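Local coordinates for tannase (Lactobacillus plantarum, PDB 3WA7), which probably hydrolyses the galloyl ester bonds of tannins, using an alpha/beta-hydrolase fold, at residues A[458-461]-A[462-466]; A[426-429]-A[430-434]; A[128-131]-A[132-136]. One frame throughout, in Å; residues are numbered along the deposited sequence.

Contact 1: A[458-461]-A[462-466]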
ATOM      1  N   GLY A 458     -11.019 -14.240  -2.114  1.00 10.55           N
ATOM      2  CA  GLY A 458     -12.078 -14.912  -1.380  1.00 11.58           C
ATOM      3  C   GLY A 458     -12.157 -14.411   0.053  1.00 11.61           C
ATOM      4  O   GLY A 458     -13.245 -14.143   0.574  1.00 10.87           O
ATOM      5  N   ASP A 459     -10.997 -14.272   0.690  1.00 11.42           N
ATOM      6  CA  ASP A 459     -10.939 -13.795   2.067  1.00 11.39           C
ATOM      7  C   ASP A 459     -11.178 -12.284   2.135  1.00  9.89           C
ATOM      8  O   ASP A 459     -11.832 -11.798   3.052  1.00  8.67           O
ATOM      9  CB  ASP A 459      -9.582 -14.122   2.697  1.00 13.11           C
ATOM     10  CG  ASP A 459      -9.380 -15.609   2.921  0.60 14.30           C
ATOM     11  OD1 ASP A 459      -8.281 -15.996   3.374  0.60 17.74           O
ATOM     12  OD2 ASP A 459     -10.314 -16.392   2.656  0.60 14.95           O
ATOM     13  N   LEU A 460     -10.642 -11.541   1.168  1.00  9.25           N
ATOM     14  CA  LEU A 460     -10.831 -10.094   1.150  1.00  8.52           C
ATOM     15  C   LEU A 460     -12.310  -9.746   1.044  1.00  7.95           C
ATOM     16  O   LEU A 460     -12.812  -8.925   1.801  1.00  8.34           O
ATOM     17  CB  LEU A 460     -10.079  -9.454  -0.021  1.00  8.59           C
ATOM     18  CG  LEU A 460     -10.349  -7.958  -0.247  1.00 10.28           C
ATOM     19  CD1 LEU A 460      -9.927  -7.157   0.980  1.00 10.15           C
ATOM     20  CD2 LEU A 460      -9.599  -7.482  -1.483  1.00  8.78           C
ATOM     21  N   PHE A 461     -13.007 -10.378   0.104  1.00  8.26           N
ATOM     22  CA  PHE A 461     -14.430 -10.113  -0.087  1.00  9.22           C
ATOM     23  C   PHE A 461     -15.260 -10.609   1.101  1.00  9.16           C
ATOM     24  O   PHE A 461     -16.307 -10.043   1.416  1.00  9.40           O
ATOM     25  CB  PHE A 461     -14.919 -10.753  -1.393  1.00  9.35           C
ATOM     26  CG  PHE A 461     -14.349 -10.120  -2.645  1.00 10.99           C
ATOM     27  CD1 PHE A 461     -14.636 -10.654  -3.898  1.00 11.75           C
ATOM     28  CD2 PHE A 461     -13.526  -8.996  -2.573  1.00 11.60           C
ATOM     29  CE1 PHE A 461     -14.113 -10.082  -5.062  1.00 11.76           C
ATOM     30  CE2 PHE A 461     -12.997  -8.416  -3.733  1.00 11.81           C
ATOM     31  CZ  PHE A 461     -13.293  -8.961  -4.978  1.00 11.98           C
ATOM     32  N   SER A 462     -14.788 -11.662   1.762  1.00  9.78           N
ATOM     33  CA  SER A 462     -15.491 -12.190   2.928  1.00 11.34           C
ATOM     34  C   SER A 462     -15.399 -11.152   4.046  1.00 10.63           C
ATOM     35  O   SER A 462     -16.363 -10.924   4.782  1.00 10.74           O
ATOM     36  CB  SER A 462     -14.859 -13.508   3.387  1.00 14.30           C
ATOM     37  OG  SER A 462     -15.478 -13.978   4.573  1.00 17.90           O
ATOM     38  N   TRP A 463     -14.230 -10.525   4.163  1.00  9.73           N
ATOM     39  CA  TRP A 463     -14.003  -9.491   5.171  1.00  9.63           C
ATOM     40  C   TRP A 463     -14.897  -8.290   4.867  1.00  8.54           C
ATOM     41  O   TRP A 463     -15.551  -7.749   5.758  1.00 10.20           O
ATOM     42  CB  TRP A 463     -12.531  -9.063   5.159  1.00  9.69           C
ATOM     43  CG  TRP A 463     -12.195  -7.901   6.059  1.00  9.75           C
ATOM     44  CD1 TRP A 463     -12.129  -7.906   7.425  1.00 11.19           C
ATOM     45  CD2 TRP A 463     -11.855  -6.571   5.646  1.00 10.69           C
ATOM     46  NE1 TRP A 463     -11.765  -6.661   7.887  1.00 10.87           N
ATOM     47  CE2 TRP A 463     -11.591  -5.823   6.818  1.00 10.62           C
ATOM     48  CE3 TRP A 463     -11.746  -5.938   4.401  1.00 11.66           C
ATOM     49  CZ2 TRP A 463     -11.224  -4.470   6.778  1.00 10.63           C
ATOM     50  CZ3 TRP A 463     -11.381  -4.592   4.362  1.00 11.27           C
ATOM     51  CH2 TRP A 463     -11.124  -3.875   5.547  1.00 10.23           C
ATOM     52  N   ILE A 464     -14.931  -7.874   3.604  1.00  8.93           N
ATOM     53  CA  ILE A 464     -15.761  -6.741   3.217  1.00  8.26           C
ATOM     54  C   ILE A 464     -17.240  -7.008   3.514  1.00  8.87           C
ATOM     55  O   ILE A 464     -17.915  -6.178   4.124  1.00 10.33           O
ATOM     56  CB  ILE A 464     -15.587  -6.406   1.714  1.00  7.17           C
ATOM     57  CG1 ILE A 464     -14.175  -5.852   1.474  1.00  7.45           C
ATOM     58  CG2 ILE A 464     -16.647  -5.397   1.273  1.00  8.07           C
ATOM     59  CD1 ILE A 464     -13.887  -5.485   0.032  1.00  6.93           C
ATOM     60  N   ASP A 465     -17.740  -8.166   3.096  1.00 10.69           N
ATOM     61  CA  ASP A 465     -19.138  -8.507   3.336  1.00 11.61           C
ATOM     62  C   ASP A 465     -19.441  -8.580   4.831  1.00 12.57           C
ATOM     63  O   ASP A 465     -20.540  -8.241   5.267  1.00 13.14           O
ATOM     64  CB  ASP A 465     -19.496  -9.839   2.669  1.00 11.49           C
ATOM     65  CG  ASP A 465     -19.471  -9.754   1.153  1.00 12.16           C
ATOM     66  OD1 ASP A 465     -19.421  -8.627   0.619  1.00 12.36           O
ATOM     67  OD2 ASP A 465     -19.515 -10.814   0.497  1.00 11.84           O
ATOM     68  N   GLY A 466     -18.461  -9.021   5.611  1.00 12.17           N
ATOM     69  CA  GLY A 466     -18.652  -9.105   7.048  1.00 13.11           C
ATOM     70  C   GLY A 466     -18.873  -7.724   7.641  1.00 14.37           C
ATOM     71  O   GLY A 466     -19.714  -7.543   8.523  1.00 15.20           O
TER
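Leu460 lays its CD1 methyl near the six-membered ring of Trp463, three residues further along the helix, with CD1 4.1 Å from Trp463 CE3; the leucine branch and the indole cross at a slant. Both side chains leave the backbone with CG anti to the main-chain N (chi1 172° for Leu460, 174° for Trp463), and in the leucine the second torsion then turns CD1 to the indole. The branch point of Leu460 also meets Ile464 one turn on, its CG lying 4.3 Å from Ile464 CD1. That same methyl approaches the ring of Phe461 obliquely, 4.4 Å from Phe461 CD2, so the end of Ile464 is shared by two residues of the preceding turn. CG1 of Ile464 stands beside its own backbone N and comes 3.4 Å from Leu460 O. Residues 458-466 belong to helix 457-468, the last helix of the chain, which packs on the central sheet of the alpha/beta-hydrolase fold: Leu460 touches Ser201 and Tyr203 of strand 199-203, and Trp463 reaches His410 and Arg412 of strand 410-414. Phe461 packs on Gln100 and Ala101 of helix 95-103 and meets Tyr106 edge-to-face. Beneath the side chains the backbone bonds are those of a regular alpha helix, from Trp463 N to Asp459 O at 2.9 Å and from Ile464 N to Leu460 O at 3.0 Å. Asp465 N gives a straighter bond to Phe461 O, with an N-H...O angle of 168°. The carboxylate of Asp465 forms a salt bridge with Arg104 and accepts hydrogen bonds from Tyr62, Tyr106 and Asn60, partners that fix its rotation and would probably stabilise its negative charge. Ser462, by contrast, lies on the exposed side of the helix, where Gly458 and Asp459 also face solvent.

Contact 2: A[426-429]-A[430-434]; sequences IPII and LAIML
Ile428 and Ile432 run side by side on one flank of the helix, the CG2 methyl of Ile428 meeting CD1 of Ile432 at 3.7 Å. Ile432 is extended, with CG1 anti to the carbonyl carbon (chi1 -65°) and CD1 carried on along the same line, which lays its end against the branch of the residue one turn earlier. On the way, CG1 of Ile432 passes 3.3 Å from Ile428 O, the same oxygen that accepts a hydrogen bond from Ile432 N at 2.9 Å. A second i to i+4 pair follows the same pattern: Ile429 and Met433, a selenomethionine, point the same way, and CE of Met433 reaches to 3.8 Å from CG2 of Ile429. The methionine chain is extended through its first two torsions and bends only at the selenium, where chi3 of -46° folds the terminal methyl back onto the isoleucine. The two pairs touch at similar distances and differ in burial. Ile429 and Met433 are enclosed on the tightly packed side, whereas the pair of Ile428 and Ile432 has its looser, solvent side at Ile432, which is partly exposed. Pro427 and Ala431 meet mainly through the backbone, Ala431 N bonding to Pro427 O at 2.9 Å. Leu430 N makes only a weak bond to Ile426 O, at 3.3 Å, although its N-H...O angle of 163° is close to straight. Pro427 and Ala431 pack on Phe443 of strand 440-444, Leu430 on Ile413 of strand 410-414, and Ile428 on Phe292, Val296 and Leu299 of helix 291-309. With one flank on these two strands and another on that helix, helix 425-436 is the connecting helix of a beta-alpha-beta unit at the edge of the alpha/beta-hydrolase sheet.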
ATOM      1  N   ILE A 426       7.748  -3.258   9.522  1.00  5.31           N
ATOM      2  CA  ILE A 426       6.933  -2.153   9.032  1.00  5.82           C
ATOM      3  C   ILE A 426       5.423  -2.436   9.090  1.00  5.67           C
ATOM      4  O   ILE A 426       4.676  -1.681   9.709  1.00  6.17           O
ATOM      5  CB  ILE A 426       7.375  -1.754   7.598  1.00  5.90           C
ATOM      6  CG1 ILE A 426       8.773  -1.123   7.654  1.00  5.56           C
ATOM      7  CG2 ILE A 426       6.376  -0.789   6.975  1.00  6.45           C
ATOM      8  CD1 ILE A 426       8.858   0.155   8.495  1.00  8.05           C
ATOM      9  N   PRO A 427       4.948  -3.516   8.441  1.00  5.94           N
ATOM     10  CA  PRO A 427       3.503  -3.759   8.528  1.00  5.02           C
ATOM     11  C   PRO A 427       3.071  -4.163   9.945  1.00  5.58           C
ATOM     12  O   PRO A 427       1.944  -3.896  10.362  1.00  4.58           O
ATOM     13  CB  PRO A 427       3.270  -4.867   7.497  1.00  5.44           C
ATOM     14  CG  PRO A 427       4.587  -5.592   7.470  1.00  3.76           C
ATOM     15  CD  PRO A 427       5.588  -4.461   7.512  1.00  5.83           C
ATOM     16  N   ILE A 428       3.970  -4.798  10.689  1.00  4.26           N
ATOM     17  CA  ILE A 428       3.640  -5.205  12.051  1.00  4.45           C
ATOM     18  C   ILE A 428       3.415  -3.979  12.940  1.00  4.48           C
ATOM     19  O   ILE A 428       2.499  -3.962  13.761  1.00  5.36           O
ATOM     20  CB  ILE A 428       4.755  -6.102  12.646  1.00  3.83           C
ATOM     21  CG1 ILE A 428       4.768  -7.448  11.909  1.00  4.77           C
ATOM     22  CG2 ILE A 428       4.516  -6.315  14.138  1.00  6.58           C
ATOM     23  CD1 ILE A 428       5.957  -8.335  12.246  1.00  6.03           C
ATOM     24  N   ILE A 429       4.245  -2.954  12.769  1.00  6.09           N
ATOM     25  CA  ILE A 429       4.102  -1.729  13.551  1.00  4.98           C
ATOM     26  C   ILE A 429       2.742  -1.094  13.268  1.00  4.98           C
ATOM     27  O   ILE A 429       2.050  -0.656  14.187  1.00  3.43           O
ATOM     28  CB  ILE A 429       5.217  -0.711  13.217  1.00  5.44           C
ATOM     29  CG1 ILE A 429       6.544  -1.177  13.827  1.00  5.08           C
ATOM     30  CG2 ILE A 429       4.842   0.671  13.749  1.00  5.97           C
ATOM     31  CD1 ILE A 429       7.747  -0.361  13.380  1.00  6.30           C
ATOM     32  N   LEU A 430       2.359  -1.053  11.996  1.00  5.37           N
ATOM     33  CA  LEU A 430       1.074  -0.480  11.612  1.00  5.77           C
ATOM     34  C   LEU A 430      -0.074  -1.269  12.245  1.00  5.33           C
ATOM     35  O   LEU A 430      -0.993  -0.695  12.831  1.00  3.68           O
ATOM     36  CB  LEU A 430       0.930  -0.483  10.086  1.00  7.00           C
ATOM     37  CG  LEU A 430      -0.430  -0.071   9.511  1.00  6.74           C
ATOM     38  CD1 LEU A 430      -0.808   1.327   9.983  1.00  8.07           C
ATOM     39  CD2 LEU A 430      -0.366  -0.125   7.994  1.00  8.56           C
ATOM     40  N   ALA A 431      -0.011  -2.590  12.130  1.00  6.76           N
ATOM     41  CA  ALA A 431      -1.052  -3.444  12.687  1.00  7.05           C
ATOM     42  C   ALA A 431      -1.213  -3.275  14.198  1.00  7.13           C
ATOM     43  O   ALA A 431      -2.332  -3.177  14.706  1.00  7.52           O
ATOM     44  CB  ALA A 431      -0.762  -4.904  12.351  1.00  7.48           C
ATOM     45  N   ILE A 432      -0.102  -3.243  14.921  1.00  4.69           N
ATOM     46  CA  ILE A 432      -0.180  -3.106  16.369  1.00  6.62           C
ATOM     47  C   ILE A 432      -0.631  -1.715  16.783  1.00  6.43           C
ATOM     48  O   ILE A 432      -1.426  -1.570  17.712  1.00  7.33           O
ATOM     49  CB  ILE A 432       1.169  -3.440  17.035  1.00  7.45           C
ATOM     50  CG1 ILE A 432       1.497  -4.916  16.792  1.00  7.38           C
ATOM     51  CG2 ILE A 432       1.106  -3.147  18.538  1.00  8.45           C
ATOM     52  CD1 ILE A 432       2.841  -5.353  17.350  1.00  5.53           C
HETATM   53  N   MSE A 433      -0.140  -0.688  16.094  1.00  6.42           N
HETATM   54  CA  MSE A 433      -0.544   0.669  16.438  1.00  7.04           C
HETATM   55  C   MSE A 433      -2.044   0.835  16.225  1.00  7.89           C
HETATM   56  O   MSE A 433      -2.715   1.504  17.007  1.00  7.77           O
HETATM   57  CB  MSE A 433       0.222   1.700  15.609  1.00  7.87           C
HETATM   58  CG  MSE A 433       0.019   3.118  16.112  1.00 11.31           C
HETATM   59 SE   MSE A 433       1.201   4.390  15.279  1.00 21.95          SE
HETATM   60  CE  MSE A 433       2.824   3.380  15.445  1.00  1.71           C
ATOM     61  N   LEU A 434      -2.573   0.217  15.170  1.00  7.00           N
ATOM     62  CA  LEU A 434      -4.007   0.302  14.898  1.00  7.28           C
ATOM     63  C   LEU A 434      -4.789  -0.343  16.038  1.00 10.32           C
ATOM     64  O   LEU A 434      -5.763   0.225  16.537  1.00  9.98           O
ATOM     65  CB  LEU A 434      -4.343  -0.397  13.576  1.00  6.63           C
ATOM     66  CG  LEU A 434      -3.956   0.382  12.314  1.00  5.72           C
ATOM     67  CD1 LEU A 434      -4.021  -0.533  11.092  1.00  5.58           C
ATOM     68  CD2 LEU A 434      -4.895   1.574  12.151  1.00  6.88           C
TER

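Contact 3: A[128-131]-A[132-136]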
ATOM      1  N   GLN A 128       5.109  14.481  -7.662  1.00  6.07           N
ATOM      2  CA  GLN A 128       5.890  14.090  -6.501  1.00  5.39           C
ATOM      3  C   GLN A 128       5.057  14.319  -5.240  1.00  5.42           C
ATOM      4  O   GLN A 128       3.977  14.909  -5.308  1.00  5.06           O
ATOM      5  CB  GLN A 128       7.219  14.860  -6.504  1.00  7.18           C
ATOM      6  CG  GLN A 128       8.134  14.363  -7.640  1.00  5.73           C
ATOM      7  CD  GLN A 128       9.311  15.273  -7.945  1.00  9.44           C
ATOM      8  OE1 GLN A 128       9.135  16.438  -8.301  1.00  7.78           O
ATOM      9  NE2 GLN A 128      10.524  14.735  -7.821  1.00  7.54           N
ATOM     10  N   ALA A 129       5.534  13.834  -4.098  1.00  4.82           N
ATOM     11  CA  ALA A 129       4.778  13.970  -2.852  1.00  6.46           C
ATOM     12  C   ALA A 129       4.296  15.398  -2.621  1.00  5.84           C
ATOM     13  O   ALA A 129       5.058  16.350  -2.802  1.00  5.96           O
ATOM     14  CB  ALA A 129       5.627  13.500  -1.670  1.00  5.25           C
ATOM     15  N   PRO A 130       3.037  15.569  -2.176  1.00  5.75           N
ATOM     16  CA  PRO A 130       2.027  14.549  -1.867  1.00  5.71           C
ATOM     17  C   PRO A 130       0.986  14.318  -2.968  1.00  6.25           C
ATOM     18  O   PRO A 130      -0.155  13.949  -2.676  1.00  6.03           O
ATOM     19  CB  PRO A 130       1.380  15.112  -0.615  1.00  6.15           C
ATOM     20  CG  PRO A 130       1.277  16.578  -0.979  1.00  6.82           C
ATOM     21  CD  PRO A 130       2.609  16.886  -1.659  1.00  7.49           C
ATOM     22  N   ALA A 131       1.376  14.523  -4.221  1.00  5.38           N
ATOM     23  CA  ALA A 131       0.455  14.369  -5.346  1.00  5.76           C
ATOM     24  C   ALA A 131      -0.378  13.091  -5.327  1.00  7.12           C
ATOM     25  O   ALA A 131      -1.586  13.135  -5.555  1.00  6.72           O
ATOM     26  CB  ALA A 131       1.222  14.461  -6.666  1.00  7.33           C
ATOM     27  N   PHE A 132       0.259  11.957  -5.049  1.00  6.22           N
ATOM     28  CA  PHE A 132      -0.461  10.688  -5.045  1.00  6.69           C
ATOM     29  C   PHE A 132      -1.655  10.644  -4.095  1.00  6.55           C
ATOM     30  O   PHE A 132      -2.738  10.177  -4.473  1.00  5.67           O
ATOM     31  CB  PHE A 132       0.509   9.521  -4.763  1.00  6.10           C
ATOM     32  CG  PHE A 132       0.934   9.396  -3.323  1.00  7.05           C
ATOM     33  CD1 PHE A 132       0.370   8.423  -2.501  1.00  6.50           C
ATOM     34  CD2 PHE A 132       1.918  10.227  -2.796  1.00  6.71           C
ATOM     35  CE1 PHE A 132       0.779   8.274  -1.175  1.00  6.87           C
ATOM     36  CE2 PHE A 132       2.338  10.091  -1.471  1.00  6.84           C
ATOM     37  CZ  PHE A 132       1.769   9.113  -0.658  1.00  7.87           C
ATOM     38  N   ILE A 133      -1.474  11.139  -2.874  1.00  5.87           N
ATOM     39  CA  ILE A 133      -2.553  11.125  -1.898  1.00  6.06           C
ATOM     40  C   ILE A 133      -3.552  12.256  -2.141  1.00  7.27           C
ATOM     41  O   ILE A 133      -4.730  12.127  -1.820  1.00  5.82           O
ATOM     42  CB  ILE A 133      -1.997  11.173  -0.449  1.00  6.31           C
ATOM     43  CG1 ILE A 133      -3.144  11.061   0.558  1.00  6.45           C
ATOM     44  CG2 ILE A 133      -1.194  12.442  -0.232  1.00  7.38           C
ATOM     45  CD1 ILE A 133      -3.897   9.742   0.498  1.00  7.55           C
ATOM     46  N   VAL A 134      -3.088  13.362  -2.720  1.00  6.19           N
ATOM     47  CA  VAL A 134      -3.995  14.460  -3.033  1.00  5.41           C
ATOM     48  C   VAL A 134      -4.975  13.949  -4.093  1.00  6.62           C
ATOM     49  O   VAL A 134      -6.180  14.204  -4.011  1.00  5.69           O
ATOM     50  CB  VAL A 134      -3.230  15.695  -3.571  1.00  4.81           C
ATOM     51  CG1 VAL A 134      -4.204  16.698  -4.187  1.00  5.91           C
ATOM     52  CG2 VAL A 134      -2.474  16.363  -2.432  1.00  7.22           C
ATOM     53  N   ASP A 135      -4.461  13.211  -5.076  1.00  4.30           N
ATOM     54  CA  ASP A 135      -5.322  12.669  -6.129  1.00  6.18           C
ATOM     55  C   ASP A 135      -6.290  11.623  -5.587  1.00  5.68           C
ATOM     56  O   ASP A 135      -7.452  11.591  -5.981  1.00  5.63           O
ATOM     57  CB  ASP A 135      -4.495  12.050  -7.260  1.00  7.42           C
ATOM     58  CG  ASP A 135      -3.928  13.091  -8.208  1.00  8.56           C
ATOM     59  OD1 ASP A 135      -4.353  14.266  -8.141  1.00  8.17           O
ATOM     60  OD2 ASP A 135      -3.064  12.730  -9.031  1.00  7.01           O
HETATM   61  N   MSE A 136      -5.814  10.762  -4.692  1.00  5.69           N
HETATM   62  CA  MSE A 136      -6.685   9.743  -4.118  1.00  5.03           C
HETATM   63  C   MSE A 136      -7.825  10.430  -3.365  1.00  4.20           C
HETATM   64  O   MSE A 136      -8.984  10.022  -3.459  1.00  3.83           O
HETATM   65  CB  MSE A 136      -5.897   8.839  -3.164  1.00  6.42           C
HETATM   66  CG  MSE A 136      -6.662   7.606  -2.699  1.00  7.23           C
HETATM   67 SE   MSE A 136      -7.036   6.362  -4.143  1.00 15.29          SE
HETATM   68  CE  MSE A 136      -8.920   6.738  -4.402  1.00  8.00           C
TER
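Pro130, preceded by a cis peptide bond, occupies the N-cap position of helix 131-145, and Val134 N donates to Pro130 O at 3.0 Å, nearly along the C=O axis, while Ile133 N bonds to the same oxygen more weakly. The next carbonyl follows the helical pattern, Asp135 N bonding to Ala131 O at 2.9 Å. This is the first turn of a helix of the alpha/beta-hydrolase fold, entered through a cis-proline, whose ring serves as a small apolar surface. Its CB lies 3.7 Å from CG2 of Ile133, and its CG lies 4.0 Å from CG2 of Val134, whose side chain runs alongside the ring and points the same way. The Ile133 methyl gets there because it is held between the backbone N and the carbonyl carbon, while CG1 stands anti to N (chi1 -176°) and leads away. Phe132 has its CG in the corresponding cramped place (chi1 76°), and CB of Ile133 sits 4.0 Å above one face of its ring, offset toward the rim. Asp135 turns its carboxylate to a salt bridge with Arg114 and a hydrogen bond from Gln43. Around the turn, Phe132 and Ile133 pack on Leu171 of helix 164-174, Phe132 meets Tyr78 edge-to-face, and Val134 fits against Ala184, Leu185 and Leu188 of helix 182-188.

How the contacts relate
From the N terminus the three contacts come in series, contact 3 at 128-136, contact 2 at 426-434 and contact 1 at 458-466; none nests in or crosses another. Each is local and closes only successive turns of a helix, at its start in contact 3 and along its length in the other two. Contact 3 joins the loop after strand 107-111 to helix 131-145. Contact 2 belongs to the crossover between strands 410-414 and 440-444, and contact 1 to the helix that follows the latter strand. Strand 410-414 is touched by both contacts 1 and 2, whose centres are 21 Å apart and whose nearest atoms are about 9 Å apart.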